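Long-range contacts in putative secreted lipase (Streptomyces sp. W007, PDB 5H6G), which probably hydrolyses the ester bonds of lipids as a thermostable secreted lipase of the alpha/beta-hydrolase superfamily: residues G184-G189 / Q209-P214; K127-V132 / G189-V194. All coordinates share one frame; numbering follows the deposited sequence.

Contact 1 (G184-G189 / Q209-P214); sequences GDTVPG and QYLDGP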
loop_
_atom_site.group_PDB
_atom_site.type_symbol
_atom_site.label_atom_id
_atom_site.label_comp_id
_atom_site.label_asym_id
_atom_site.label_seq_id
_atom_site.Cartn_x
_atom_site.Cartn_y
_atom_site.Cartn_z
ATOM N N GLY A 184 -3.540 -13.773 -14.124
ATOM C CA GLY A 184 -3.433 -12.350 -14.421
ATOM C C GLY A 184 -3.055 -11.497 -13.202
ATOM O O GLY A 184 -3.148 -11.939 -12.033
ATOM N N ASP A 185 -2.600 -10.281 -13.490
ATOM C CA ASP A 185 -2.238 -9.322 -12.443
ATOM C C ASP A 185 -3.487 -8.835 -11.698
ATOM O O ASP A 185 -3.447 -8.604 -10.494
ATOM C CB ASP A 185 -1.521 -8.095 -13.041
ATOM C CG ASP A 185 -0.074 -8.356 -13.458
ATOM O OD1 ASP A 185 0.516 -9.400 -13.144
ATOM O OD2 ASP A 185 0.510 -7.452 -14.084
ATOM N N THR A 186 -4.586 -8.657 -12.438
ATOM C CA THR A 186 -5.781 -8.034 -11.922
ATOM C C THR A 186 -6.992 -8.958 -11.888
ATOM O O THR A 186 -7.027 -10.001 -12.485
ATOM C CB THR A 186 -6.117 -6.757 -12.712
ATOM O OG1 THR A 186 -6.578 -7.092 -14.029
ATOM C CG2 THR A 186 -4.885 -5.845 -12.791
ATOM N N VAL A 187 -7.987 -8.505 -11.160
ATOM C CA VAL A 187 -9.195 -9.223 -10.871
ATOM C C VAL A 187 -10.307 -8.283 -11.377
ATOM O O VAL A 187 -10.117 -7.071 -11.348
ATOM C CB VAL A 187 -9.195 -9.475 -9.342
ATOM C CG1 VAL A 187 -10.454 -9.027 -8.659
ATOM C CG2 VAL A 187 -8.841 -10.913 -9.012
ATOM N N PRO A 188 -11.454 -8.816 -11.853
ATOM C CA PRO A 188 -12.521 -7.882 -12.336
ATOM C C PRO A 188 -13.129 -6.964 -11.245
ATOM O O PRO A 188 -13.235 -7.375 -10.088
ATOM C CB PRO A 188 -13.609 -8.833 -12.916
ATOM C CG PRO A 188 -12.893 -10.131 -13.171
ATOM C CD PRO A 188 -11.809 -10.232 -12.115
ATOM N N GLY A 189 -13.494 -5.738 -11.637
ATOM C CA GLY A 189 -14.240 -4.804 -10.786
ATOM C C GLY A 189 -13.471 -3.938 -9.789
ATOM O O GLY A 189 -14.079 -3.144 -9.068
ATOM N N GLN A 209 6.790 -3.205 -10.937
ATOM C CA GLN A 209 5.807 -2.756 -9.978
ATOM C C GLN A 209 4.436 -2.577 -10.645
ATOM O O GLN A 209 3.409 -2.744 -10.017
ATOM C CB GLN A 209 6.263 -1.449 -9.362
ATOM C CG GLN A 209 7.578 -1.546 -8.604
ATOM C CD GLN A 209 8.062 -0.210 -8.092
ATOM O OE1 GLN A 209 7.288 0.724 -7.928
ATOM N NE2 GLN A 209 9.356 -0.111 -7.847
ATOM N N TYR A 210 4.446 -2.233 -11.922
ATOM C CA TYR A 210 3.234 -2.008 -12.677
ATOM C C TYR A 210 2.393 -3.241 -12.869
ATOM O O TYR A 210 2.898 -4.352 -12.897
ATOM C CB TYR A 210 3.575 -1.439 -14.053
ATOM C CG TYR A 210 4.140 -0.019 -14.070
ATOM C CD1 TYR A 210 4.029 0.836 -12.978
ATOM C CD2 TYR A 210 4.731 0.482 -15.236
ATOM C CE1 TYR A 210 4.517 2.131 -13.037
ATOM C CE2 TYR A 210 5.217 1.784 -15.304
ATOM C CZ TYR A 210 5.114 2.590 -14.199
ATOM O OH TYR A 210 5.576 3.862 -14.268
ATOM N N LEU A 211 1.093 -3.006 -13.020
ATOM C CA LEU A 211 0.098 -4.072 -13.220
ATOM C C LEU A 211 -0.433 -4.013 -14.650
ATOM O O LEU A 211 -0.781 -2.949 -15.141
ATOM C CB LEU A 211 -1.057 -3.898 -12.237
ATOM C CG LEU A 211 -1.157 -4.647 -10.906
ATOM C CD1 LEU A 211 0.056 -5.446 -10.511
ATOM C CD2 LEU A 211 -1.600 -3.733 -9.784
ATOM N N ASP A 212 -0.482 -5.162 -15.308
ATOM C CA ASP A 212 -1.114 -5.295 -16.603
ATOM C C ASP A 212 -2.600 -5.751 -16.501
ATOM O O ASP A 212 -2.904 -6.877 -16.070
ATOM C CB ASP A 212 -0.299 -6.281 -17.438
ATOM C CG ASP A 212 -0.852 -6.464 -18.830
ATOM O OD1 ASP A 212 -1.456 -5.523 -19.385
ATOM O OD2 ASP A 212 -0.658 -7.565 -19.357
ATOM N N GLY A 213 -3.511 -4.877 -16.916
ATOM C CA GLY A 213 -4.932 -5.192 -16.955
ATOM C C GLY A 213 -5.744 -4.003 -17.440
ATOM O O GLY A 213 -5.210 -2.905 -17.594
ATOM N N PRO A 214 -7.044 -4.205 -17.682
ATOM C CA PRO A 214 -7.844 -3.121 -18.301
ATOM C C PRO A 214 -8.190 -1.927 -17.391
ATOM O O PRO A 214 -8.378 -0.833 -17.911
ATOM C CB PRO A 214 -9.120 -3.854 -18.763
ATOM C CG PRO A 214 -9.213 -5.064 -17.866
ATOM C CD PRO A 214 -7.794 -5.478 -17.580
HETATM O O HOH W 1 -1.447 -9.830 -16.325
HETATM O O HOH W 2 -5.079 -8.507 -15.384
#

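Contact 2 (K127-V132 / G189-V194); sequences KVNALV and GVRYTV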
loop_
_atom_site.group_PDB
_atom_site.type_symbol
_atom_site.label_atom_id
_atom_site.label_comp_id
_atom_site.label_asym_id
_atom_site.label_seq_id
_atom_site.Cartn_x
_atom_site.Cartn_y
_atom_site.Cartn_z
ATOM N N LYS A 127 -15.179 -6.588 -1.707
ATOM C CA LYS A 127 -15.093 -5.598 -0.621
ATOM C C LYS A 127 -14.200 -4.411 -0.921
ATOM O O LYS A 127 -14.102 -3.514 -0.110
ATOM C CB LYS A 127 -14.601 -6.311 0.643
ATOM C CG LYS A 127 -15.698 -7.169 1.250
ATOM C CD LYS A 127 -15.206 -8.487 1.818
ATOM C CE LYS A 127 -16.334 -9.514 1.905
ATOM N NZ LYS A 127 -17.618 -8.918 2.394
ATOM N N VAL A 128 -13.554 -4.411 -2.088
ATOM C CA VAL A 128 -12.577 -3.403 -2.446
ATOM C C VAL A 128 -12.990 -2.713 -3.743
ATOM O O VAL A 128 -13.182 -3.376 -4.757
ATOM C CB VAL A 128 -11.193 -4.037 -2.597
ATOM C CG1 VAL A 128 -10.163 -3.002 -3.018
ATOM C CG2 VAL A 128 -10.779 -4.669 -1.280
ATOM N N ASN A 129 -13.121 -1.385 -3.722
ATOM C CA ASN A 129 -13.402 -0.638 -4.954
ATOM C C ASN A 129 -12.074 -0.360 -5.634
ATOM O O ASN A 129 -11.923 -0.651 -6.814
ATOM C CB ASN A 129 -14.178 0.655 -4.659
ATOM C CG ASN A 129 -14.149 1.652 -5.813
ATOM O OD1 ASN A 129 -14.895 1.527 -6.770
ATOM N ND2 ASN A 129 -13.316 2.657 -5.708
ATOM N N ALA A 130 -11.099 0.176 -4.894
ATOM C CA ALA A 130 -9.815 0.533 -5.504
ATOM C C ALA A 130 -8.641 0.058 -4.681
ATOM O O ALA A 130 -8.741 -0.044 -3.468
ATOM C CB ALA A 130 -9.724 2.035 -5.718
ATOM N N LEU A 131 -7.546 -0.256 -5.372
ATOM C CA LEU A 131 -6.289 -0.606 -4.760
ATOM C C LEU A 131 -5.247 0.314 -5.376
ATOM O O LEU A 131 -5.023 0.267 -6.591
ATOM C CB LEU A 131 -5.919 -2.065 -5.014
ATOM C CG LEU A 131 -4.521 -2.506 -4.528
ATOM C CD1 LEU A 131 -4.323 -2.246 -3.048
ATOM C CD2 LEU A 131 -4.269 -3.976 -4.828
ATOM N N VAL A 132 -4.659 1.172 -4.529
ATOM C CA VAL A 132 -3.572 2.042 -4.908
ATOM C C VAL A 132 -2.301 1.538 -4.244
ATOM O O VAL A 132 -2.221 1.490 -3.028
ATOM C CB VAL A 132 -3.844 3.478 -4.458
ATOM C CG1 VAL A 132 -2.732 4.412 -4.927
ATOM C CG2 VAL A 132 -5.204 3.941 -4.982
ATOM N N GLY A 189 -13.494 -5.738 -11.637
ATOM C CA GLY A 189 -14.240 -4.804 -10.786
ATOM C C GLY A 189 -13.471 -3.938 -9.789
ATOM O O GLY A 189 -14.079 -3.144 -9.068
ATOM N N VAL A 190 -12.151 -4.099 -9.727
ATOM C CA VAL A 190 -11.299 -3.309 -8.836
ATOM C C VAL A 190 -10.586 -2.293 -9.732
ATOM O O VAL A 190 -10.090 -2.659 -10.801
ATOM C CB VAL A 190 -10.259 -4.213 -8.102
ATOM C CG1 VAL A 190 -9.270 -3.373 -7.295
ATOM C CG2 VAL A 190 -10.950 -5.242 -7.208
ATOM N N ARG A 191 -10.566 -1.034 -9.325
ATOM C CA ARG A 191 -9.769 -0.014 -10.032
ATOM C C ARG A 191 -8.380 0.053 -9.387
ATOM O O ARG A 191 -8.255 0.284 -8.186
ATOM C CB ARG A 191 -10.460 1.344 -10.005
ATOM C CG ARG A 191 -11.836 1.343 -10.680
ATOM C CD ARG A 191 -12.779 2.401 -10.095
ATOM N NE ARG A 191 -12.687 3.669 -10.822
ATOM C CZ ARG A 191 -13.497 4.067 -11.814
ATOM N NH1 ARG A 191 -14.517 3.306 -12.223
ATOM N NH2 ARG A 191 -13.290 5.257 -12.404
ATOM N N TYR A 192 -7.347 -0.193 -10.176
ATOM C CA TYR A 192 -5.980 -0.291 -9.652
ATOM C C TYR A 192 -5.170 0.929 -10.055
ATOM O O TYR A 192 -5.213 1.326 -11.201
ATOM C CB TYR A 192 -5.255 -1.484 -10.241
ATOM C CG TYR A 192 -5.784 -2.832 -9.872
ATOM C CD1 TYR A 192 -6.908 -3.366 -10.497
ATOM C CD2 TYR A 192 -5.114 -3.615 -8.947
ATOM C CE1 TYR A 192 -7.349 -4.648 -10.179
ATOM C CE2 TYR A 192 -5.538 -4.892 -8.631
ATOM C CZ TYR A 192 -6.646 -5.422 -9.233
ATOM O OH TYR A 192 -7.030 -6.719 -8.877
ATOM N N THR A 193 -4.434 1.503 -9.117
ATOM C CA THR A 193 -3.479 2.560 -9.440
ATOM C C THR A 193 -2.134 2.094 -8.870
ATOM O O THR A 193 -2.084 1.535 -7.772
ATOM C CB THR A 193 -3.913 3.943 -8.892
ATOM O OG1 THR A 193 -5.171 4.318 -9.467
ATOM C CG2 THR A 193 -2.876 5.016 -9.241
ATOM N N VAL A 194 -1.081 2.238 -9.672
ATOM C CA VAL A 194 0.288 2.032 -9.238
ATOM C C VAL A 194 1.067 3.328 -9.463
ATOM O O VAL A 194 1.010 3.914 -10.560
ATOM C CB VAL A 194 0.974 0.873 -9.955
ATOM C CG1 VAL A 194 2.420 0.759 -9.508
ATOM C CG2 VAL A 194 0.258 -0.429 -9.629
HETATM O O HOH W 3 -2.708 -1.087 -7.446
#

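Contact 1 (G184-G189 / Q209-P214)
L211 meets D185 where two surface loops run close together, the one leading into strand 191-196 and the one leading into strand 216-220. Its CD1 methyl lies against the D185 CB methylene at 4.0 Å, while its CA sits 3.5 Å from D185 OD2, so the carboxylate lies alongside the L211 backbone, close to the same methyl. L211 is buried and packs also on V216 and N138; the contact is otherwise superficial. At D212 comes the one direct hydrogen bond of the pair: the backbone N of D212 donates to D185 OD2 over 2.8 Å, almost straight at 174°, and it arrives at the anti lone pair, remote from the other oxygen. The D185 carboxylate is brought there by a chi1 of -75°, with CG opposite the carbonyl carbon, and OD1 is taken by H139 NE2. The D212 carbonyl faces back to the first loop. D212 O accepts from a water 2.8 Å away that itself accepts from T186 N at 3.0 Å, and a second water links D212 O, weakly, to D185 N. T186 CG2 also approaches D212 O, at 4.0 Å. Next, G213 presents its CA to T186 OG1 at 3.9 Å, and P214 brings its CD to the same OG1 at 4.1 Å. Were D185 replaced by an alanine, the D212 amide and H139 would probably each lose their own oxygen of the one carboxylate, leaving the loops joined through the waters and the T186 contacts. One side-chain carboxylate and two waters, working on backbone N and O atoms, thus join the loops, with modest packing beside them and the D185 carboxylate bridging the D212 amide and H139.

Contact 2 (K127-V132 / G189-V194)
L131 and Y192 slant across one another on one face of the sheet, the leucine CD2 methyl reaching the ring at CE2, 4.1 Å away. The tyrosine ring carries V190 on one of its faces: V190 CG1 stands 3.7 Å above the plane, displaced toward the rim. A chi1 of 174° turns V190 CG1 opposite the backbone N and brings it over the ring and within 4.3 Å of L131 CB, so leucine, valine and tyrosine form one apolar cluster, extended by V128 and covered by N116 and L119 of helix 115-121. The tyrosine hydroxyl leaves this cluster to bond V187 N. The other face bears A130, R191, V132 and T193. There V132 and T193 run side by side in the same direction, V132 CG2 lying 4.1 Å from T193 CB, with A249 of helix 240-250 against both. N129 and R191 also run alongside each other at the strand entrance; their amide and guanidinium planes are only 15° apart, though the touch is a loose one of N129 OD1 with the R191 CD methylene, and N129 ND2 is bonded to D104. Between the two faces, the backbones pair through R191 N to N129 O (2.9 Å), L131 N to R191 O and T193 N to L131 O, and a water donates to both L131 O and T193 O. With an angle of 8° between the strand directions, this is the regular parallel pairing of neighbouring strands near one edge of the seven-stranded sheet, helices packed on both faces, of the alpha/beta-hydrolase fold.

How the contacts relate
Following the chain from its N terminus, strand 128-134 comes first, and a long excursion containing helices 143-147, 165-168 and 175-181 separates it from strand 191-196; contact 2 closes that excursion within the sheet. Contact 1 closes a shorter loop, from 184-189 through strand 191-196 to 209-214, just before strand 216-220. The two cross, since their segments alternate along the chain, and they share G189. Y192 joins them physically, its ring meeting T186 and L211. Contact 2 joins strands 128-134 and 191-196, and contact 1 ties together the loops at the N-terminal ends of strands 191-196 and 216-220.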